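Long-range contacts in LAE5 (Uncultured bacterium, PDB 5JD3), which probably acts as an esterase of the GDSL-like lipase/acylhydrolase family, hydrolysing ester bonds with a serine hydrolase mechanism: residues 31-36 with 89-94; 108-113 with 157-162; 130-135 with 174-179; 192-197 with 223-228. One frame throughout, in Å; residues are numbered along the deposited sequence.

Contact 1 of 4, residues 31-36 with 89-94; sequences VIIGDS and RDLAAR
The side chain of Ile33 lies against the flat guanidinium group of Arg94, with CD1 over one face. CG1 of Ile33 comes to 3.3 Å from NH2 of Arg94, and CD1 is 3.5 Å from NH1, so the CG1-CD1 end of the side chain lies along both terminal nitrogens. Ile33 gets there because CG1 is anti to the backbone N (chi1 -175°) and the extended chain (chi2 175°) carries CD1 to the guanidinium. Arg94 answers from the other direction with a chain extended from CG to NE. The same methyl of Ile33 touches CG of Leu91 at 4.1 Å, and the carbonyl oxygen of Gly34 sits at the guanidinium edge, 3.6 Å from NH2. This is the tight, buried half of the contact. The far side of the helix is looser: Ala93 faces solvent, while Arg89 is engaged away from the strand, in a salt bridge with Glu134. The short strand and helix axes are 9.6 Å apart and run at 134°, the packing of a helix on a parallel sheet in an α/β/α hydrolase. Strand 29-34 leads directly into the Gly-Asp-Ser motif of the family, and Ser36, whose OG is hydrogen-bonded to His216 NE2, is probably the nucleophile. Apolar carbon over the guanidinium face leaves its N-H groups to be used around the edge: NE reaches Asn86 OD1, NH2 the carbonyl oxygen of Gln81, and NH1 forms a salt bridge with Asp98, which probably offsets the cost of bringing a positive charge against the sheet.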
# COMPACT_ATOMS: atom_id res chain seq x y z
N VAL A 31 2.31 -10.05 4.75
CA VAL A 31 1.47 -10.05 3.56
C VAL A 31 1.08 -8.63 3.18
O VAL A 31 0.46 -7.92 3.97
CB VAL A 31 0.19 -10.90 3.76
CG1 VAL A 31 -0.82 -10.61 2.66
CG2 VAL A 31 0.54 -12.38 3.80
N ILE A 32 1.46 -8.22 1.98
CA ILE A 32 1.16 -6.88 1.49
C ILE A 32 0.12 -6.93 0.38
O ILE A 32 0.33 -7.55 -0.66
CB ILE A 32 2.43 -6.17 0.98
CG1 ILE A 32 3.52 -6.20 2.05
CG2 ILE A 32 2.11 -4.74 0.57
CD1 ILE A 32 4.84 -5.62 1.60
N ILE A 33 -1.02 -6.28 0.62
CA ILE A 33 -2.15 -6.37 -0.29
C ILE A 33 -2.60 -4.97 -0.74
O ILE A 33 -2.55 -4.01 0.03
CB ILE A 33 -3.33 -7.12 0.38
CG1 ILE A 33 -4.49 -7.32 -0.60
CG2 ILE A 33 -3.79 -6.41 1.64
CD1 ILE A 33 -5.62 -8.16 -0.05
N GLY A 34 -3.01 -4.86 -2.00
CA GLY A 34 -3.46 -3.59 -2.54
C GLY A 34 -3.75 -3.63 -4.03
O GLY A 34 -4.09 -4.68 -4.58
N ASP A 35 -3.60 -2.48 -4.69
CA ASP A 35 -3.89 -2.37 -6.12
C ASP A 35 -2.64 -2.63 -6.97
O ASP A 35 -1.76 -3.39 -6.58
CB ASP A 35 -4.48 -1.00 -6.44
CG ASP A 35 -3.74 0.13 -5.76
OD1 ASP A 35 -2.50 0.08 -5.68
OD2 ASP A 35 -4.41 1.09 -5.31
N SER A 36 -2.59 -1.99 -8.14
CA SER A 36 -1.51 -2.23 -9.10
C SER A 36 -0.16 -1.74 -8.58
O SER A 36 0.89 -2.23 -9.00
CB SER A 36 -1.82 -1.56 -10.44
OG SER A 36 -1.56 -0.17 -10.39
N ARG A 89 -13.43 -2.17 -1.94
CA ARG A 89 -14.56 -3.06 -2.17
C ARG A 89 -14.08 -4.41 -2.69
O ARG A 89 -14.58 -5.46 -2.27
CB ARG A 89 -15.53 -2.42 -3.17
CG ARG A 89 -16.81 -3.22 -3.41
CD ARG A 89 -17.65 -2.58 -4.51
NE ARG A 89 -18.29 -1.34 -4.06
CZ ARG A 89 -18.40 -0.25 -4.81
NH1 ARG A 89 -17.91 -0.22 -6.04
NH2 ARG A 89 -19.01 0.83 -4.33
N ASP A 90 -13.10 -4.38 -3.59
CA ASP A 90 -12.53 -5.60 -4.15
C ASP A 90 -11.70 -6.36 -3.12
O ASP A 90 -11.68 -7.59 -3.12
CB ASP A 90 -11.67 -5.27 -5.37
CG ASP A 90 -12.45 -4.60 -6.48
OD1 ASP A 90 -13.65 -4.92 -6.65
OD2 ASP A 90 -11.88 -3.74 -7.19
N LEU A 91 -11.03 -5.62 -2.25
CA LEU A 91 -10.19 -6.21 -1.21
C LEU A 91 -11.02 -7.04 -0.24
O LEU A 91 -10.62 -8.15 0.13
CB LEU A 91 -9.44 -5.12 -0.45
CG LEU A 91 -7.96 -4.91 -0.81
CD1 LEU A 91 -7.80 -4.66 -2.30
CD2 LEU A 91 -7.38 -3.76 -0.00
N ALA A 92 -12.16 -6.50 0.17
CA ALA A 92 -13.02 -7.17 1.14
C ALA A 92 -13.57 -8.48 0.60
O ALA A 92 -13.81 -9.42 1.36
CB ALA A 92 -14.17 -6.24 1.54
N ALA A 93 -13.76 -8.55 -0.71
CA ALA A 93 -14.35 -9.73 -1.35
C ALA A 93 -13.39 -10.91 -1.36
O ALA A 93 -13.82 -12.07 -1.38
CB ALA A 93 -14.79 -9.39 -2.76
N ARG A 94 -12.09 -10.63 -1.33
CA ARG A 94 -11.09 -11.69 -1.42
C ARG A 94 -10.21 -11.76 -0.17
O ARG A 94 -9.21 -12.47 -0.15
CB ARG A 94 -10.21 -11.49 -2.65
CG ARG A 94 -9.35 -10.22 -2.62
CD ARG A 94 -8.60 -10.05 -3.93
NE ARG A 94 -7.76 -8.85 -3.93
CZ ARG A 94 -6.49 -8.82 -3.53
NH1 ARG A 94 -5.91 -9.93 -3.08
NH2 ARG A 94 -5.80 -7.69 -3.58

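Contact 2 of 4, residues 108-113 with 157-162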
# COMPACT_ATOMS: atom_id res chain seq x y z
N ALA A 108 0.31 -5.63 5.65
CA ALA A 108 0.43 -4.26 5.16
C ALA A 108 -0.61 -4.03 4.07
O ALA A 108 -0.72 -4.81 3.13
CB ALA A 108 1.83 -4.00 4.63
N MET A 109 -1.38 -2.95 4.21
CA MET A 109 -2.42 -2.66 3.24
C MET A 109 -2.30 -1.26 2.67
O MET A 109 -2.13 -0.28 3.40
CB MET A 109 -3.80 -2.84 3.87
CG MET A 109 -4.95 -2.37 3.00
SD MET A 109 -6.56 -2.93 3.59
CE MET A 109 -6.42 -2.58 5.34
N MET A 110 -2.37 -1.17 1.34
CA MET A 110 -2.37 0.11 0.66
C MET A 110 -3.50 0.15 -0.36
O MET A 110 -3.43 -0.51 -1.40
CB MET A 110 -1.03 0.35 -0.03
CG MET A 110 -1.03 1.57 -0.91
SD MET A 110 0.56 1.88 -1.69
CE MET A 110 0.05 3.00 -2.97
N ILE A 111 -4.54 0.92 -0.06
CA ILE A 111 -5.72 0.97 -0.91
C ILE A 111 -6.37 2.34 -0.83
O ILE A 111 -6.27 3.03 0.19
CB ILE A 111 -6.73 -0.14 -0.51
CG1 ILE A 111 -7.72 -0.41 -1.64
CG2 ILE A 111 -7.44 0.21 0.80
CD1 ILE A 111 -7.08 -1.09 -2.84
N GLY A 112 -7.01 2.76 -1.91
CA GLY A 112 -7.68 4.05 -1.94
C GLY A 112 -7.49 4.82 -3.23
O GLY A 112 -8.32 5.66 -3.58
N ILE A 113 -6.39 4.55 -3.93
CA ILE A 113 -6.08 5.26 -5.17
C ILE A 113 -7.18 5.08 -6.21
O ILE A 113 -7.72 6.06 -6.73
CB ILE A 113 -4.74 4.80 -5.76
CG1 ILE A 113 -3.58 5.30 -4.89
CG2 ILE A 113 -4.57 5.32 -7.19
CD1 ILE A 113 -2.21 4.97 -5.45
N THR A 157 -0.92 4.97 3.24
CA THR A 157 -1.87 5.92 2.69
C THR A 157 -1.87 5.90 1.16
O THR A 157 -0.83 5.71 0.54
CB THR A 157 -1.59 7.36 3.19
OG1 THR A 157 -2.62 8.25 2.73
CG2 THR A 157 -0.24 7.86 2.68
N PRO A 158 -3.06 6.09 0.56
CA PRO A 158 -3.11 6.28 -0.89
C PRO A 158 -2.45 7.61 -1.24
O PRO A 158 -2.39 8.49 -0.38
CB PRO A 158 -4.60 6.29 -1.20
CG PRO A 158 -5.24 6.73 0.08
CD PRO A 158 -4.40 6.13 1.17
N TYR A 159 -1.98 7.76 -2.47
CA TYR A 159 -1.28 8.98 -2.84
C TYR A 159 -1.68 9.48 -4.22
O TYR A 159 -2.27 8.75 -5.02
CB TYR A 159 0.24 8.77 -2.79
CG TYR A 159 0.75 7.83 -3.86
CD1 TYR A 159 1.14 8.30 -5.11
CD2 TYR A 159 0.86 6.47 -3.61
CE1 TYR A 159 1.60 7.44 -6.08
CE2 TYR A 159 1.33 5.60 -4.58
CZ TYR A 159 1.70 6.09 -5.81
OH TYR A 159 2.16 5.23 -6.77
N PHE A 160 -1.35 10.73 -4.48
CA PHE A 160 -1.46 11.32 -5.80
C PHE A 160 -0.21 12.15 -6.02
O PHE A 160 0.06 13.08 -5.27
CB PHE A 160 -2.73 12.16 -5.92
CG PHE A 160 -3.04 12.59 -7.33
CD1 PHE A 160 -2.87 11.71 -8.39
CD2 PHE A 160 -3.52 13.86 -7.59
CE1 PHE A 160 -3.17 12.10 -9.68
CE2 PHE A 160 -3.82 14.26 -8.88
CZ PHE A 160 -3.64 13.38 -9.93
N ILE A 161 0.58 11.80 -7.03
CA ILE A 161 1.83 12.50 -7.28
C ILE A 161 1.53 13.87 -7.89
O ILE A 161 1.77 14.10 -9.08
CB ILE A 161 2.78 11.69 -8.18
CG1 ILE A 161 2.90 10.26 -7.66
CG2 ILE A 161 4.16 12.33 -8.23
CD1 ILE A 161 3.83 9.38 -8.47
N GLU A 162 1.00 14.76 -7.07
CA GLU A 162 0.62 16.10 -7.50
C GLU A 162 0.76 17.07 -6.33
O GLU A 162 0.03 16.97 -5.35
CB GLU A 162 -0.81 16.11 -8.03
CG GLU A 162 -1.32 17.48 -8.42
CD GLU A 162 -0.45 18.14 -9.48
OE1 GLU A 162 -0.19 17.51 -10.52
OE2 GLU A 162 -0.03 19.30 -9.26
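The carbonyl oxygen of Ile111 accepts a hydrogen bond from Tyr135 OH and also rests against the ring of Pro158, 3.8 Å from its CD. Beyond it the chain turns at Gly112, where the backbone angles would jam a CB against the preceding carbonyl oxygen; a CB would also fall 2.8 Å from CG of Pro158. With no side chain at Gly112, Pro158 can lie against the turn, its CB 3.7 Å from the backbone N of Ile113. Gly112 opens the Gly-x-Asn-Asp block of GDSL hydrolases, whose asparagine in relatives belongs to the oxyanion hole. The other half of the contact centres on the Tyr159 ring. CD1 of Ile113 makes a CH-pi contact over one face, 4.0 Å from the centroid and 24° off the ring normal. Met110, its chain fully extended, puts CE at the ring edge, 3.3 Å from CE2. Tyr159 OH is hydrogen-bonded to the carbonyl oxygen of Ile215, and the ring also meets Phe198. Replacing Tyr159 by an alanine would probably open a gap beside Met110 CE and Ile113 CD1 and leave the Ile215 carbonyl without its hydroxyl partner. Strand 106-110 pairs with strands 29-34 and 152-156 in the middle of the sheet; in the loop after strand 152-156, Pro158 touches Tyr135 of helix 132-146, while Tyr159 leans on helix 194-201.

Contact 3 of 4, residues 130-135 with 174-179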
# COMPACT_ATOMS: atom_id res chain seq x y z
N VAL A 130 -16.60 4.60 -5.03
CA VAL A 130 -16.56 4.28 -3.61
C VAL A 130 -16.54 5.56 -2.79
O VAL A 130 -15.50 6.22 -2.67
CB VAL A 130 -15.33 3.42 -3.25
CG1 VAL A 130 -15.32 3.10 -1.76
CG2 VAL A 130 -15.33 2.13 -4.06
N CYS A 131 -17.69 5.92 -2.23
CA CYS A 131 -17.84 7.13 -1.44
C CYS A 131 -16.97 7.09 -0.18
O CYS A 131 -16.61 6.01 0.28
CB CYS A 131 -19.31 7.34 -1.06
SG CYS A 131 -20.41 7.59 -2.48
N PRO A 132 -16.62 8.27 0.37
CA PRO A 132 -15.82 8.35 1.60
C PRO A 132 -16.39 7.50 2.74
O PRO A 132 -15.62 6.92 3.50
CB PRO A 132 -15.88 9.84 1.95
CG PRO A 132 -16.04 10.52 0.64
CD PRO A 132 -16.89 9.61 -0.20
N GLU A 133 -17.71 7.45 2.84
CA GLU A 133 -18.37 6.68 3.90
C GLU A 133 -18.12 5.18 3.74
O GLU A 133 -17.78 4.50 4.71
CB GLU A 133 -19.87 6.97 3.90
CG GLU A 133 -20.65 6.14 4.90
CD GLU A 133 -22.11 6.56 5.00
OE1 GLU A 133 -22.40 7.73 4.68
OE2 GLU A 133 -22.95 5.73 5.39
N GLU A 134 -18.30 4.67 2.53
CA GLU A 134 -18.07 3.25 2.25
C GLU A 134 -16.60 2.90 2.44
O GLU A 134 -16.28 1.84 2.97
CB GLU A 134 -18.52 2.89 0.84
CG GLU A 134 -18.27 1.44 0.47
CD GLU A 134 -18.69 1.10 -0.95
OE1 GLU A 134 -19.16 2.01 -1.66
OE2 GLU A 134 -18.54 -0.07 -1.35
N TYR A 135 -15.72 3.79 2.00
CA TYR A 135 -14.29 3.58 2.12
C TYR A 135 -13.88 3.42 3.58
O TYR A 135 -13.16 2.49 3.93
CB TYR A 135 -13.52 4.75 1.49
CG TYR A 135 -12.02 4.62 1.57
CD1 TYR A 135 -11.32 3.84 0.66
CD2 TYR A 135 -11.30 5.29 2.55
CE1 TYR A 135 -9.94 3.72 0.73
CE2 TYR A 135 -9.92 5.18 2.63
CZ TYR A 135 -9.25 4.39 1.72
OH TYR A 135 -7.88 4.28 1.79
N ASP A 174 -6.46 13.41 -0.45
CA ASP A 174 -6.14 13.81 0.92
C ASP A 174 -7.26 13.45 1.88
O ASP A 174 -7.02 13.15 3.05
CB ASP A 174 -5.85 15.32 0.99
CG ASP A 174 -4.56 15.70 0.30
OD1 ASP A 174 -3.67 14.83 0.18
OD2 ASP A 174 -4.43 16.87 -0.12
N VAL A 175 -8.49 13.48 1.38
CA VAL A 175 -9.65 13.11 2.18
C VAL A 175 -9.57 11.64 2.60
O VAL A 175 -9.75 11.31 3.77
CB VAL A 175 -10.97 13.34 1.41
CG1 VAL A 175 -12.15 12.73 2.17
CG2 VAL A 175 -11.19 14.82 1.16
N TYR A 176 -9.27 10.78 1.64
CA TYR A 176 -9.21 9.34 1.88
C TYR A 176 -7.99 8.96 2.70
O TYR A 176 -8.02 7.97 3.44
CB TYR A 176 -9.21 8.59 0.55
CG TYR A 176 -10.58 8.52 -0.10
CD1 TYR A 176 -11.25 9.67 -0.49
CD2 TYR A 176 -11.20 7.30 -0.33
CE1 TYR A 176 -12.49 9.61 -1.09
CE2 TYR A 176 -12.44 7.22 -0.92
CZ TYR A 176 -13.09 8.38 -1.30
OH TYR A 176 -14.33 8.32 -1.89
N GLY A 177 -6.91 9.73 2.57
CA GLY A 177 -5.71 9.50 3.35
C GLY A 177 -5.95 9.78 4.82
O GLY A 177 -5.54 9.00 5.68
N ASP A 178 -6.60 10.90 5.10
CA ASP A 178 -6.94 11.29 6.46
C ASP A 178 -7.88 10.27 7.11
O ASP A 178 -7.82 10.03 8.31
CB ASP A 178 -7.59 12.68 6.49
CG ASP A 178 -6.57 13.80 6.45
OD1 ASP A 178 -5.43 13.55 6.01
OD2 ASP A 178 -6.92 14.93 6.85
N LEU A 179 -8.72 9.69 6.28
CA LEU A 179 -9.68 8.69 6.68
C LEU A 179 -9.00 7.41 7.07
O LEU A 179 -9.37 6.75 7.95
CB LEU A 179 -10.62 8.43 5.55
CG LEU A 179 -12.12 8.60 5.69
CD1 LEU A 179 -12.45 9.68 6.68
CD2 LEU A 179 -12.70 8.92 4.33
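Tyr176 reaches from helix 168-187 to the N-terminal turn of helix 132-146, joining two helices of one outer layer of the α/β/α fold. Its CB lies 4.1 Å from CE2 of Tyr135. With CG anti to the carbonyl carbon (chi1 -77°), the ring then runs across the Tyr135 side chain: CD2 stands over one face of the Tyr135 ring, 3.4 Å from CG, and CE2 comes to 3.6 Å from Tyr135 CB. The two rings are oblique, their planes at 57°. On the other flank CE1 passes Pro132 CG at 4.1 Å. Leu179, one turn further along, lays CD2 against the same proline, 3.6 Å from its carbonyl oxygen. An alanine in place of Tyr135 is likely to strip the CD2 flank of Tyr176 of its packing surface, setting that ring freer to tilt, and to leave the Ile111 carbonyl without the phenol. At the tip of Tyr176, OH lies 3.3 Å from Pro132 CD and is hydrogen-bonded to Gln119 NE2; toward helix 132-146 it donates to Val130 O over 2.5 Å, lying in the carbonyl plane at a C=O...O angle of 150°.

Contact 4 of 4, residues 192-197 with 223-228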
# COMPACT_ATOMS: atom_id res chain seq x y z
N VAL A 192 1.96 4.43 7.41
CA VAL A 192 3.04 4.92 6.57
C VAL A 192 2.55 6.07 5.71
O VAL A 192 1.64 5.91 4.90
CB VAL A 192 3.60 3.80 5.66
CG1 VAL A 192 4.67 4.36 4.74
CG2 VAL A 192 4.16 2.67 6.51
N ASP A 193 3.15 7.24 5.90
CA ASP A 193 2.77 8.42 5.13
C ASP A 193 3.49 8.45 3.79
O ASP A 193 4.50 9.14 3.63
CB ASP A 193 3.07 9.69 5.93
CG ASP A 193 2.59 10.95 5.23
OD1 ASP A 193 3.14 12.04 5.51
OD2 ASP A 193 1.66 10.85 4.39
N VAL A 194 2.97 7.69 2.84
CA VAL A 194 3.53 7.62 1.49
C VAL A 194 3.36 8.95 0.76
O VAL A 194 4.26 9.41 0.06
CB VAL A 194 2.88 6.50 0.67
CG1 VAL A 194 3.52 6.41 -0.71
CG2 VAL A 194 2.99 5.17 1.40
N GLN A 195 2.19 9.56 0.93
CA GLN A 195 1.89 10.85 0.30
C GLN A 195 2.90 11.91 0.72
O GLN A 195 3.40 12.67 -0.11
CB GLN A 195 0.47 11.30 0.64
CG GLN A 195 0.09 12.65 0.05
CD GLN A 195 0.02 12.62 -1.47
OE1 GLN A 195 -0.94 12.12 -2.05
NE2 GLN A 195 1.06 13.15 -2.11
N GLY A 196 3.19 11.96 2.02
CA GLY A 196 4.16 12.90 2.55
C GLY A 196 5.54 12.64 1.99
O GLY A 196 6.30 13.57 1.73
N ALA A 197 5.87 11.36 1.80
CA ALA A 197 7.15 10.97 1.23
C ALA A 197 7.30 11.52 -0.19
O ALA A 197 8.35 12.02 -0.57
CB ALA A 197 7.31 9.46 1.24
N GLN A 223 10.77 3.37 -4.99
CA GLN A 223 11.78 3.43 -3.94
C GLN A 223 11.36 4.44 -2.87
O GLN A 223 11.65 4.27 -1.69
CB GLN A 223 13.15 3.79 -4.51
CG GLN A 223 14.30 3.61 -3.53
CD GLN A 223 14.59 2.15 -3.23
OE1 GLN A 223 15.08 1.41 -4.09
NE2 GLN A 223 14.28 1.72 -2.01
N VAL A 224 10.68 5.50 -3.31
CA VAL A 224 10.12 6.48 -2.39
C VAL A 224 9.08 5.81 -1.49
O VAL A 224 9.08 6.02 -0.27
CB VAL A 224 9.47 7.66 -3.14
CG1 VAL A 224 8.61 8.50 -2.20
CG2 VAL A 224 10.54 8.52 -3.81
N ILE A 225 8.22 5.01 -2.10
CA ILE A 225 7.20 4.27 -1.36
C ILE A 225 7.85 3.28 -0.40
O ILE A 225 7.46 3.19 0.77
CB ILE A 225 6.26 3.50 -2.31
CG1 ILE A 225 5.54 4.47 -3.24
CG2 ILE A 225 5.26 2.67 -1.53
CD1 ILE A 225 4.64 3.79 -4.25
N ALA A 226 8.84 2.54 -0.89
CA ALA A 226 9.52 1.53 -0.10
C ALA A 226 10.25 2.14 1.09
O ALA A 226 10.23 1.59 2.19
CB ALA A 226 10.49 0.74 -0.97
N ASN A 227 10.91 3.27 0.87
CA ASN A 227 11.68 3.93 1.91
C ASN A 227 10.80 4.53 3.01
O ASN A 227 11.22 4.62 4.16
CB ASN A 227 12.58 5.01 1.31
CG ASN A 227 13.77 4.44 0.58
OD1 ASN A 227 13.91 3.22 0.46
ND2 ASN A 227 14.64 5.31 0.09
N ALA A 228 9.59 4.93 2.64
CA ALA A 228 8.63 5.43 3.62
C ALA A 228 8.21 4.29 4.55
O ALA A 228 8.09 4.47 5.76
CB ALA A 228 7.43 6.04 2.93
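Neither segment brings an aromatic ring to the seam where Val192, Val194 and Ala197 meet Val224, Ile225 and Ala228; Phe198 of helix 194-201 touches Val224 and Ile225, and the segments' own flat groups lie beside the seam. The Asp193 carboxylate caps helix 194-201: Gly196 N reaches OD2 at 3.0 Å from 58° above the carboxylate plane, and the same oxygen forms a salt bridge with Arg181. Gly196 suits this, since a CB there would fall 1.9 Å from Asp193 OD1. On helix 219-232 the Gln223 amide donates through NE2 to Asn227 OD1 at 2.9 Å, the donor standing 40° above the acceptor's carbonyl plane. Between these polar groups the contact is mainly apolar, with no hydrogen bond across it. Val192 holds CG1 anti to its amide nitrogen (chi1 177°), which sends that methyl to 3.5 Å from the carbonyl carbon of Ala228 and 3.7 Å from its CB. The Ala228 methyl also meets CB of Ala197 at 3.8 Å, and Ala197 CB in turn touches Val224 CG1. The Val194 and Ile225 side chains meet at an angle, CG1 to CG1 3.8 Å. Ala197 and Ala228 allow a close approach, the CA atoms of Val194 and Ile225 being 5.7 Å apart. Val192 ends an edge strand, 190-192, beside strand 152-156, and helix 219-232 is wedged between helices 194-201 and 59-70.

Overall arrangement
The four contacts spread over one three-layered domain built on the parallel sheet 77-82, 29-34, 106-110, 152-156, 190-192. Contacts 1 and 2 share neighbouring central strands and have centres about 12 Å apart. Contact 2 lies nearest the middle of the chain and touches all the others; its centre is about 11 Å from that of contact 3 and about 10 Å from that of contact 4. Contacts 1 and 4 occupy opposite sides of the chain's centre, their own centres about 19 Å apart. Along the chain contacts 2 and 3 interlock, their segments alternating, whereas the remaining pairs follow in series. Contacts 1 and 4 join helices to strands, contact 3 joins helices to each other, and contact 1 includes the presumed nucleophile.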